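Local coordinates for iron-regulated ABC transporter siderophore-binding protein SirA (Staphylococcus aureus subsp. aureus, PDB 3MWF), which binds the iron-loaded siderophore staphyloferrin B and probably delivers it to an ABC transporter for uptake into the cell, at residues 169-181 against 196-209. Sequence-based numbering, arbitrary orientation.
Sequences RADHTRIYAGGYA and LQKQVDNGKDIIQL. With SE8 (5-[(2-{[(3S)-5-{[(2S)-2-amino-2-carboxyethyl]amino}-3-carboxy-3-hydroxy-5-oxopentanoyl]amino}ethyl)amino]-2,5-dioxopentanoic acid), chain C.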
ATOM      1  N   ARG A 169     -13.284   9.450   2.495  1.00 11.67           N
ATOM      2  CA  ARG A 169     -14.016   8.463   1.665  1.00 12.76           C
ATOM      3  C   ARG A 169     -15.415   8.995   1.431  1.00 13.78           C
ATOM      4  O   ARG A 169     -15.727  10.112   1.829  1.00 14.58           O
ATOM      5  CB  ARG A 169     -14.068   7.109   2.356  1.00 12.75           C
ATOM      6  CG  ARG A 169     -12.677   6.497   2.613  1.00 14.98           C
ATOM      7  CD  ARG A 169     -12.652   4.985   2.239  1.00 19.63           C
ATOM      8  NE  ARG A 169     -11.279   4.636   1.914  1.00 23.01           N
ATOM      9  CZ  ARG A 169     -10.895   3.752   1.026  1.00 18.43           C
ATOM     10  NH1 ARG A 169     -11.776   3.045   0.277  1.00 12.65           N
ATOM     11  NH2 ARG A 169      -9.601   3.587   0.881  1.00 21.88           N
ATOM     12  N   ALA A 170     -16.266   8.209   0.786  1.00 14.65           N
ATOM     13  CA  ALA A 170     -17.605   8.692   0.433  1.00 15.19           C
ATOM     14  C   ALA A 170     -18.530   8.913   1.646  1.00 16.25           C
ATOM     15  O   ALA A 170     -19.421   9.784   1.612  1.00 17.44           O
ATOM     16  CB  ALA A 170     -18.269   7.693  -0.580  1.00 15.99           C
ATOM     17  N   ASP A 171     -18.341   8.116   2.700  1.00 16.02           N
ATOM     18  CA  ASP A 171     -19.292   8.086   3.830  1.00 17.42           C
ATOM     19  C   ASP A 171     -18.583   7.989   5.187  1.00 16.84           C
ATOM     20  O   ASP A 171     -19.224   7.721   6.210  1.00 17.91           O
ATOM     21  CB  ASP A 171     -20.278   6.914   3.667  1.00 18.18           C
ATOM     22  CG  ASP A 171     -19.569   5.551   3.577  1.00 21.64           C
ATOM     23  OD1 ASP A 171     -18.312   5.478   3.729  1.00 23.39           O
ATOM     24  OD2 ASP A 171     -20.265   4.537   3.324  1.00 25.84           O
ATOM     25  N   HIS A 172     -17.263   8.198   5.193  1.00 16.17           N
ATOM     26  CA  HIS A 172     -16.475   8.185   6.434  1.00 14.90           C
ATOM     27  C   HIS A 172     -15.078   8.696   6.143  1.00 13.90           C
ATOM     28  O   HIS A 172     -14.762   9.018   5.000  1.00 14.40           O
ATOM     29  CB  HIS A 172     -16.434   6.779   7.100  1.00 14.85           C
ATOM     30  CG  HIS A 172     -15.585   5.762   6.386  1.00 16.05           C
ATOM     31  ND1 HIS A 172     -15.994   5.132   5.227  1.00 18.08           N
ATOM     32  CD2 HIS A 172     -14.368   5.236   6.690  1.00 16.63           C
ATOM     33  CE1 HIS A 172     -15.064   4.274   4.838  1.00 19.67           C
ATOM     34  NE2 HIS A 172     -14.068   4.311   5.712  1.00 17.45           N
ATOM     35  N   THR A 173     -14.242   8.759   7.175  1.00 13.29           N
ATOM     36  CA  THR A 173     -12.888   9.215   7.011  1.00 13.51           C
ATOM     37  C   THR A 173     -11.977   8.181   7.669  1.00 13.43           C
ATOM     38  O   THR A 173     -12.371   7.560   8.651  1.00 15.68           O
ATOM     39  CB  THR A 173     -12.694  10.606   7.642  1.00 13.87           C
ATOM     40  OG1 THR A 173     -13.512  11.559   6.938  1.00 14.67           O
ATOM     41  CG2 THR A 173     -11.233  11.057   7.585  1.00 13.46           C
ATOM     42  N   ARG A 174     -10.805   7.955   7.103  1.00 11.97           N
ATOM     43  CA  ARG A 174      -9.846   7.020   7.700  1.00 11.42           C
ATOM     44  C   ARG A 174      -8.532   7.682   8.089  1.00 11.88           C
ATOM     45  O   ARG A 174      -8.144   8.685   7.509  1.00 11.78           O
ATOM     46  CB  ARG A 174      -9.533   5.894   6.710  1.00 11.73           C
ATOM     47  CG  ARG A 174     -10.746   4.945   6.495  1.00 12.31           C
ATOM     48  CD  ARG A 174     -10.375   3.961   5.406  1.00 11.89           C
ATOM     49  NE  ARG A 174     -11.514   3.071   5.120  1.00 11.97           N
ATOM     50  CZ  ARG A 174     -11.373   1.921   4.463  1.00 13.42           C
ATOM     51  NH1 ARG A 174     -10.176   1.582   3.975  1.00 11.06           N
ATOM     52  NH2 ARG A 174     -12.446   1.142   4.241  1.00 15.99           N
ATOM     53  N   ILE A 175      -7.843   7.108   9.069  1.00 10.38           N
ATOM     54  CA  ILE A 175      -6.425   7.480   9.264  1.00 10.77           C
ATOM     55  C   ILE A 175      -5.615   6.245   8.950  1.00 11.07           C
ATOM     56  O   ILE A 175      -5.856   5.190   9.546  1.00 11.44           O
ATOM     57  CB  ILE A 175      -6.125   7.906  10.739  1.00 10.62           C
ATOM     58  CG1 ILE A 175      -7.055   9.047  11.137  1.00 11.81           C
ATOM     59  CG2 ILE A 175      -4.617   8.245  10.873  1.00  9.31           C
ATOM     60  CD1 ILE A 175      -6.975   9.398  12.702  1.00 12.14           C
ATOM     61  N   TYR A 176      -4.667   6.356   8.007  1.00 11.15           N
ATOM     62  CA  TYR A 176      -3.773   5.244   7.680  1.00 11.15           C
ATOM     63  C   TYR A 176      -2.570   5.397   8.598  1.00 11.73           C
ATOM     64  O   TYR A 176      -1.547   5.926   8.201  1.00 12.44           O
ATOM     65  CB  TYR A 176      -3.393   5.230   6.178  1.00 11.10           C
ATOM     66  CG  TYR A 176      -4.504   4.665   5.355  1.00 10.58           C
ATOM     67  CD1 TYR A 176      -5.690   5.379   5.179  1.00  9.82           C
ATOM     68  CD2 TYR A 176      -4.385   3.391   4.771  1.00 10.06           C
ATOM     69  CE1 TYR A 176      -6.771   4.832   4.458  1.00  9.03           C
ATOM     70  CE2 TYR A 176      -5.442   2.839   4.047  1.00 11.74           C
ATOM     71  CZ  TYR A 176      -6.632   3.563   3.891  1.00 11.99           C
ATOM     72  OH  TYR A 176      -7.704   3.057   3.192  1.00 12.16           O
ATOM     73  N   ALA A 177      -2.755   4.969   9.851  1.00 12.01           N
ATOM     74  CA  ALA A 177      -1.732   5.070  10.895  1.00 12.34           C
ATOM     75  C   ALA A 177      -0.591   4.123  10.572  1.00 12.73           C
ATOM     76  O   ALA A 177       0.581   4.519  10.523  1.00 13.50           O
ATOM     77  CB  ALA A 177      -2.359   4.751  12.278  1.00 12.85           C
ATOM     78  N   GLY A 178      -0.978   2.880  10.302  1.00 11.40           N
ATOM     79  CA  GLY A 178      -0.169   1.911   9.594  1.00 11.41           C
ATOM     80  C   GLY A 178      -0.696   1.857   8.167  1.00 11.17           C
ATOM     81  O   GLY A 178      -0.911   2.895   7.516  1.00 12.09           O
ATOM     82  N   GLY A 179      -0.947   0.658   7.683  1.00 10.77           N
ATOM     83  CA  GLY A 179      -1.313   0.522   6.287  1.00 11.01           C
ATOM     84  C   GLY A 179      -0.156   0.926   5.380  1.00 11.84           C
ATOM     85  O   GLY A 179       0.997   1.078   5.829  1.00 10.85           O
ATOM     86  N   TYR A 180      -0.444   1.077   4.093  1.00 11.38           N
ATOM     87  CA  TYR A 180       0.635   1.276   3.132  1.00 11.38           C
ATOM     88  C   TYR A 180       1.482   2.507   3.454  1.00 11.35           C
ATOM     89  O   TYR A 180       2.716   2.375   3.616  1.00 10.79           O
ATOM     90  CB  TYR A 180       0.075   1.430   1.709  1.00 11.44           C
ATOM     91  CG  TYR A 180       1.194   1.458   0.704  1.00 11.91           C
ATOM     92  CD1 TYR A 180       1.903   0.278   0.393  1.00 10.46           C
ATOM     93  CD2 TYR A 180       1.567   2.657   0.083  1.00 11.73           C
ATOM     94  CE1 TYR A 180       2.950   0.310  -0.509  1.00 10.72           C
ATOM     95  CE2 TYR A 180       2.639   2.679  -0.832  1.00 13.28           C
ATOM     96  CZ  TYR A 180       3.306   1.513  -1.110  1.00 12.40           C
ATOM     97  OH  TYR A 180       4.331   1.498  -2.019  1.00 13.84           O
ATOM     98  N   ALA A 181       0.846   3.685   3.488  1.00 10.19           N
ATOM     99  CA  ALA A 181       1.618   4.926   3.661  1.00 11.15           C
ATOM    100  C   ALA A 181       2.059   5.081   5.105  1.00 11.70           C
ATOM    101  O   ALA A 181       3.166   5.516   5.356  1.00 12.10           O
ATOM    102  CB  ALA A 181       0.822   6.160   3.217  1.00 11.81           C
ATOM    103  N   LEU A 196      -2.832   8.239  18.781  1.00 13.03           N
ATOM    104  CA  LEU A 196      -2.762   7.464  17.530  1.00 12.62           C
ATOM    105  C   LEU A 196      -1.760   6.303  17.644  1.00 13.10           C
ATOM    106  O   LEU A 196      -2.006   5.189  17.144  1.00 12.97           O
ATOM    107  CB  LEU A 196      -2.369   8.421  16.385  1.00 12.78           C
ATOM    108  CG  LEU A 196      -2.399   7.816  14.989  1.00 13.77           C
ATOM    109  CD1 LEU A 196      -3.785   7.344  14.657  1.00 11.96           C
ATOM    110  CD2 LEU A 196      -1.974   8.904  13.989  1.00 13.85           C
ATOM    111  N   GLN A 197      -0.626   6.556  18.315  1.00 13.01           N
ATOM    112  CA  GLN A 197       0.381   5.516  18.458  1.00 13.78           C
ATOM    113  C   GLN A 197      -0.173   4.383  19.320  1.00 13.96           C
ATOM    114  O   GLN A 197       0.100   3.187  19.056  1.00 14.38           O
ATOM    115  CB  GLN A 197       1.675   6.076  19.067  1.00 13.91           C
ATOM    116  CG  GLN A 197       2.798   5.054  19.142  1.00 13.96           C
ATOM    117  CD  GLN A 197       3.167   4.523  17.801  1.00 15.40           C
ATOM    118  OE1 GLN A 197       3.296   5.296  16.832  1.00 14.50           O
ATOM    119  NE2 GLN A 197       3.288   3.200  17.701  1.00 18.15           N
ATOM    120  N   LYS A 198      -0.971   4.752  20.326  1.00 14.40           N
ATOM    121  CA  LYS A 198      -1.612   3.738  21.172  1.00 15.81           C
ATOM    122  C   LYS A 198      -2.507   2.820  20.330  1.00 15.67           C
ATOM    123  O   LYS A 198      -2.558   1.608  20.577  1.00 16.06           O
ATOM    124  CB  LYS A 198      -2.439   4.389  22.298  1.00 16.59           C
ATOM    125  CG  LYS A 198      -3.150   3.356  23.193  1.00 22.12           C
ATOM    126  CD  LYS A 198      -3.772   3.984  24.448  1.00 30.00           C
ATOM    127  CE  LYS A 198      -2.796   4.043  25.645  1.00 34.31           C
ATOM    128  NZ  LYS A 198      -2.274   5.419  25.908  1.00 34.80           N
ATOM    129  N   GLN A 199      -3.227   3.380  19.348  1.00 15.20           N
ATOM    130  CA  GLN A 199      -4.045   2.564  18.437  1.00 15.52           C
ATOM    131  C   GLN A 199      -3.192   1.565  17.664  1.00 15.23           C
ATOM    132  O   GLN A 199      -3.521   0.366  17.558  1.00 15.86           O
ATOM    133  CB  GLN A 199      -4.838   3.457  17.479  1.00 16.00           C
ATOM    134  CG  GLN A 199      -5.764   4.408  18.212  1.00 17.63           C
ATOM    135  CD  GLN A 199      -6.715   3.664  19.122  1.00 19.73           C
ATOM    136  OE1 GLN A 199      -7.457   2.817  18.673  1.00 19.28           O
ATOM    137  NE2 GLN A 199      -6.680   3.983  20.412  1.00 23.04           N
ATOM    138  N   VAL A 200      -2.066   2.046  17.144  1.00 14.81           N
ATOM    139  CA  VAL A 200      -1.133   1.206  16.427  1.00 15.85           C
ATOM    140  C   VAL A 200      -0.571   0.116  17.338  1.00 16.53           C
ATOM    141  O   VAL A 200      -0.494  -1.046  16.935  1.00 17.08           O
ATOM    142  CB  VAL A 200      -0.013   2.057  15.768  1.00 15.35           C
ATOM    143  CG1 VAL A 200       1.083   1.167  15.182  1.00 16.91           C
ATOM    144  CG2 VAL A 200      -0.650   2.941  14.674  1.00 13.34           C
ATOM    145  N   ASP A 201      -0.210   0.491  18.558  1.00 17.16           N
ATOM    146  CA  ASP A 201       0.331  -0.485  19.520  1.00 19.90           C
ATOM    147  C   ASP A 201      -0.706  -1.561  19.868  1.00 20.94           C
ATOM    148  O   ASP A 201      -0.328  -2.685  20.247  1.00 22.77           O
ATOM    149  CB  ASP A 201       0.777   0.206  20.796  1.00 19.73           C
ATOM    150  CG  ASP A 201       1.971   1.128  20.603  1.00 21.38           C
ATOM    151  OD1 ASP A 201       2.744   1.015  19.629  1.00 24.31           O
ATOM    152  OD2 ASP A 201       2.147   1.953  21.499  1.00 25.38           O
ATOM    153  N   ASN A 202      -1.990  -1.222  19.745  1.00 21.01           N
ATOM    154  CA  ASN A 202      -3.110  -2.151  19.988  1.00 22.84           C
ATOM    155  C   ASN A 202      -3.459  -2.972  18.749  1.00 22.84           C
ATOM    156  O   ASN A 202      -4.467  -3.693  18.726  1.00 25.16           O
ATOM    157  CB  ASN A 202      -4.347  -1.392  20.472  1.00 23.15           C
ATOM    158  CG  ASN A 202      -4.169  -0.810  21.859  1.00 26.77           C
ATOM    159  OD1 ASN A 202      -3.281  -1.219  22.599  1.00 31.16           O
ATOM    160  ND2 ASN A 202      -5.017   0.160  22.218  1.00 29.04           N
ATOM    161  N   GLY A 203      -2.616  -2.880  17.729  1.00 22.90           N
ATOM    162  CA  GLY A 203      -2.783  -3.676  16.515  1.00 21.87           C
ATOM    163  C   GLY A 203      -3.632  -3.050  15.428  1.00 21.93           C
ATOM    164  O   GLY A 203      -3.941  -3.714  14.423  1.00 22.14           O
ATOM    165  N   LYS A 204      -4.037  -1.788  15.605  1.00 20.56           N
ATOM    166  CA  LYS A 204      -4.793  -1.121  14.547  1.00 20.86           C
ATOM    167  C   LYS A 204      -3.815  -0.590  13.477  1.00 20.95           C
ATOM    168  O   LYS A 204      -2.700  -0.115  13.801  1.00 22.07           O
ATOM    169  CB  LYS A 204      -5.691  -0.021  15.090  1.00 21.35           C
ATOM    170  CG  LYS A 204      -6.779  -0.538  16.067  1.00 23.79           C
ATOM    171  CD  LYS A 204      -7.944   0.424  16.202  1.00 26.21           C
ATOM    172  CE  LYS A 204      -8.859   0.413  14.974  1.00 28.51           C
ATOM    173  NZ  LYS A 204     -10.138   1.150  15.236  1.00 24.72           N
ATOM    174  N   ASP A 205      -4.218  -0.708  12.221  1.00 19.31           N
ATOM    175  CA  ASP A 205      -3.434  -0.223  11.078  1.00 18.55           C
ATOM    176  C   ASP A 205      -4.207   0.946  10.430  1.00 16.86           C
ATOM    177  O   ASP A 205      -3.669   2.043  10.203  1.00 16.06           O
ATOM    178  CB  ASP A 205      -3.307  -1.296   9.977  1.00 19.56           C
ATOM    179  CG  ASP A 205      -2.597  -2.571  10.412  1.00 24.38           C
ATOM    180  OD1 ASP A 205      -1.492  -2.517  11.005  1.00 27.40           O
ATOM    181  OD2 ASP A 205      -3.148  -3.657  10.100  1.00 28.50           O
ATOM    182  N   ILE A 206      -5.480   0.701  10.124  1.00 15.80           N
ATOM    183  CA  ILE A 206      -6.280   1.670   9.382  1.00 15.59           C
ATOM    184  C   ILE A 206      -7.475   1.942  10.260  1.00 15.72           C
ATOM    185  O   ILE A 206      -8.226   1.011  10.588  1.00 16.81           O
ATOM    186  CB  ILE A 206      -6.714   1.086   8.014  1.00 15.86           C
ATOM    187  CG1 ILE A 206      -5.461   0.811   7.166  1.00 16.33           C
ATOM    188  CG2 ILE A 206      -7.711   2.064   7.299  1.00 15.99           C
ATOM    189  CD1 ILE A 206      -5.660  -0.128   5.962  1.00 18.07           C
ATOM    190  N   ILE A 207      -7.620   3.187  10.696  1.00 14.29           N
ATOM    191  CA  ILE A 207      -8.677   3.574  11.622  1.00 14.39           C
ATOM    192  C   ILE A 207      -9.837   4.199  10.876  1.00 14.19           C
ATOM    193  O   ILE A 207      -9.657   5.200  10.184  1.00 13.29           O
ATOM    194  CB  ILE A 207      -8.133   4.572  12.651  1.00 14.10           C
ATOM    195  CG1 ILE A 207      -6.951   3.930  13.375  1.00 17.45           C
ATOM    196  CG2 ILE A 207      -9.224   5.001  13.629  1.00 16.43           C
ATOM    197  CD1 ILE A 207      -6.074   4.894  14.025  1.00 20.38           C
ATOM    198  N   GLN A 208     -11.028   3.606  10.999  1.00 14.81           N
ATOM    199  CA  GLN A 208     -12.195   4.191  10.359  1.00 16.02           C
ATOM    200  C   GLN A 208     -12.820   5.109  11.366  1.00 16.53           C
ATOM    201  O   GLN A 208     -12.969   4.727  12.546  1.00 19.75           O
ATOM    202  CB  GLN A 208     -13.192   3.106   9.978  1.00 17.37           C
ATOM    203  CG  GLN A 208     -12.658   2.214   8.938  1.00 20.40           C
ATOM    204  CD  GLN A 208     -13.771   1.457   8.200  1.00 25.30           C
ATOM    205  OE1 GLN A 208     -13.522   0.907   7.141  1.00 27.57           O
ATOM    206  NE2 GLN A 208     -15.011   1.441   8.765  1.00 25.91           N
ATOM    207  N   LEU A 209     -13.102   6.339  10.954  1.00 14.43           N
ATOM    208  CA  LEU A 209     -13.774   7.297  11.816  1.00 13.90           C
ATOM    209  C   LEU A 209     -15.101   7.713  11.247  1.00 15.28           C
ATOM    210  O   LEU A 209     -15.222   8.003  10.042  1.00 15.29           O
ATOM    211  CB  LEU A 209     -12.916   8.537  11.986  1.00 13.73           C
ATOM    212  CG  LEU A 209     -11.555   8.261  12.603  1.00 14.33           C
ATOM    213  CD1 LEU A 209     -10.779   9.541  12.638  1.00 15.76           C
ATOM    214  CD2 LEU A 209     -11.729   7.656  14.031  1.00 16.42           C
TER
HETATM  215  C1  SE8 C   1     -12.135  -2.738  -0.502  1.00 15.32           C
HETATM  216  C2  SE8 C   1     -12.317  -1.249  -0.598  1.00 15.19           C
HETATM  217  C3  SE8 C   1     -11.608  -0.696  -1.825  1.00 12.64           C
HETATM  218  N4  SE8 C   1     -10.156  -0.823  -1.746  1.00 12.67           N
HETATM  219  C5  SE8 C   1      -9.393   0.150  -1.289  1.00 14.42           C
HETATM  220  C6  SE8 C   1      -7.930  -0.166  -1.104  1.00 12.23           C
HETATM  221  C7  SE8 C   1      -7.686  -0.847   0.243  1.00 13.83           C
HETATM  222  C8  SE8 C   1      -6.214  -1.297   0.291  1.00 12.42           C
HETATM  223  C9  SE8 C   1      -5.751  -1.798   1.657  1.00 12.89           C
HETATM  224  N10 SE8 C   1      -6.625  -2.467   2.406  1.00 12.42           N
HETATM  225  C11 SE8 C   1      -6.192  -2.978   3.686  1.00 16.54           C
HETATM  226  C12 SE8 C   1      -6.302  -4.493   3.731  1.00 22.20           C
HETATM  227  N13 SE8 C   1      -6.317  -5.003   5.096  1.00 28.35           N
HETATM  228  C14 SE8 C   1      -7.435  -5.065   5.879  1.00 30.94           C
HETATM  229  C15 SE8 C   1      -8.792  -4.993   5.244  1.00 31.51           C
HETATM  230  C16 SE8 C   1      -8.976  -3.512   5.028  1.00 27.47           C
HETATM  231  C17 SE8 C   1      -9.791  -3.120   3.835  1.00 23.01           C
HETATM  232  C18 SE8 C   1     -10.918  -2.262   4.162  1.00 22.62           C
HETATM  233  O19 SE8 C   1     -12.788  -3.472  -1.288  1.00 14.72           O
HETATM  234  O20 SE8 C   1     -11.383  -3.184   0.388  1.00 13.74           O
HETATM  235  N21 SE8 C   1     -11.799  -0.622   0.633  1.00 13.76           N
HETATM  236  O22 SE8 C   1      -9.799   1.261  -1.008  1.00 14.01           O
HETATM  237  C23 SE8 C   1      -8.042   0.095   1.379  1.00 13.21           C
HETATM  238  O24 SE8 C   1      -7.260   1.034   1.670  1.00 13.16           O
HETATM  239  O25 SE8 C   1      -9.105  -0.085   2.026  1.00 12.77           O
HETATM  240  O26 SE8 C   1      -8.582  -1.968   0.360  1.00 13.11           O
HETATM  241  O27 SE8 C   1      -4.596  -1.590   2.015  1.00 12.69           O
HETATM  242  O28 SE8 C   1      -7.384  -5.147   7.093  1.00 37.49           O
HETATM  243  O29 SE8 C   1      -9.458  -3.374   2.673  1.00 16.88           O
HETATM  244  O30 SE8 C   1     -11.348  -1.514   3.290  1.00 16.43           O
HETATM  245  O31 SE8 C   1     -11.397  -2.265   5.325  1.00 27.30           O
HETATM  246  O   HOH W   1       0.247  -1.396   9.510  1.00 14.90           O
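Ile206 fits its branched side chain against Tyr176 on the siderophore-facing side of an antiparallel strand pair. Its CG2 sits 4.0 Å from the ring centroid, over one face in a CH-pi contact, and the same methyl meets Arg174 CD; CD1 meets the ring at Tyr176 CE2 and, beyond it, C11 of staphyloferrin B (SE8). SE8 O24 lies at the ring edge, in plane, and takes a hydrogen bond from Tyr176 OH (2.6 Å). Arg174, extended from CG to NE, runs beside Gln208 with guanidinium and amide planes 29° apart. Arg174 NE donates a hydrogen bond to His172 NE2 (2.9 Å), and His172 ND1 donates to Asp171 OD1; with NH1 also hydrogen-bonded to Tyr176 OH, this is consistent with a guanidinium held in one orientation for the ligand, NH1 donating to SE8 O25 and NH2 to SE8 O30. Backbone hydrogen bonds pair Thr173 with Leu209 and Ile175 with Ile207. On the reverse face Ile175 CD1 lies against Leu209 CD1 (3.8 Å). Ala177 CB is the small bump in a hollow formed by Leu196 CD1, Val200 CG2 and Ile207 CD1, tightest against Val200 CG2 at 3.5 Å. Beyond it, Gly178 N is hydrogen-bonded to Asp205 O. Strand 206-209 edges its five-stranded mixed sheet, strand 173-176 between it and strand 163-168; helix 194-201 packs at the Ala177 end, and Trp245 of helix 236-246 touches Thr173 and Leu209.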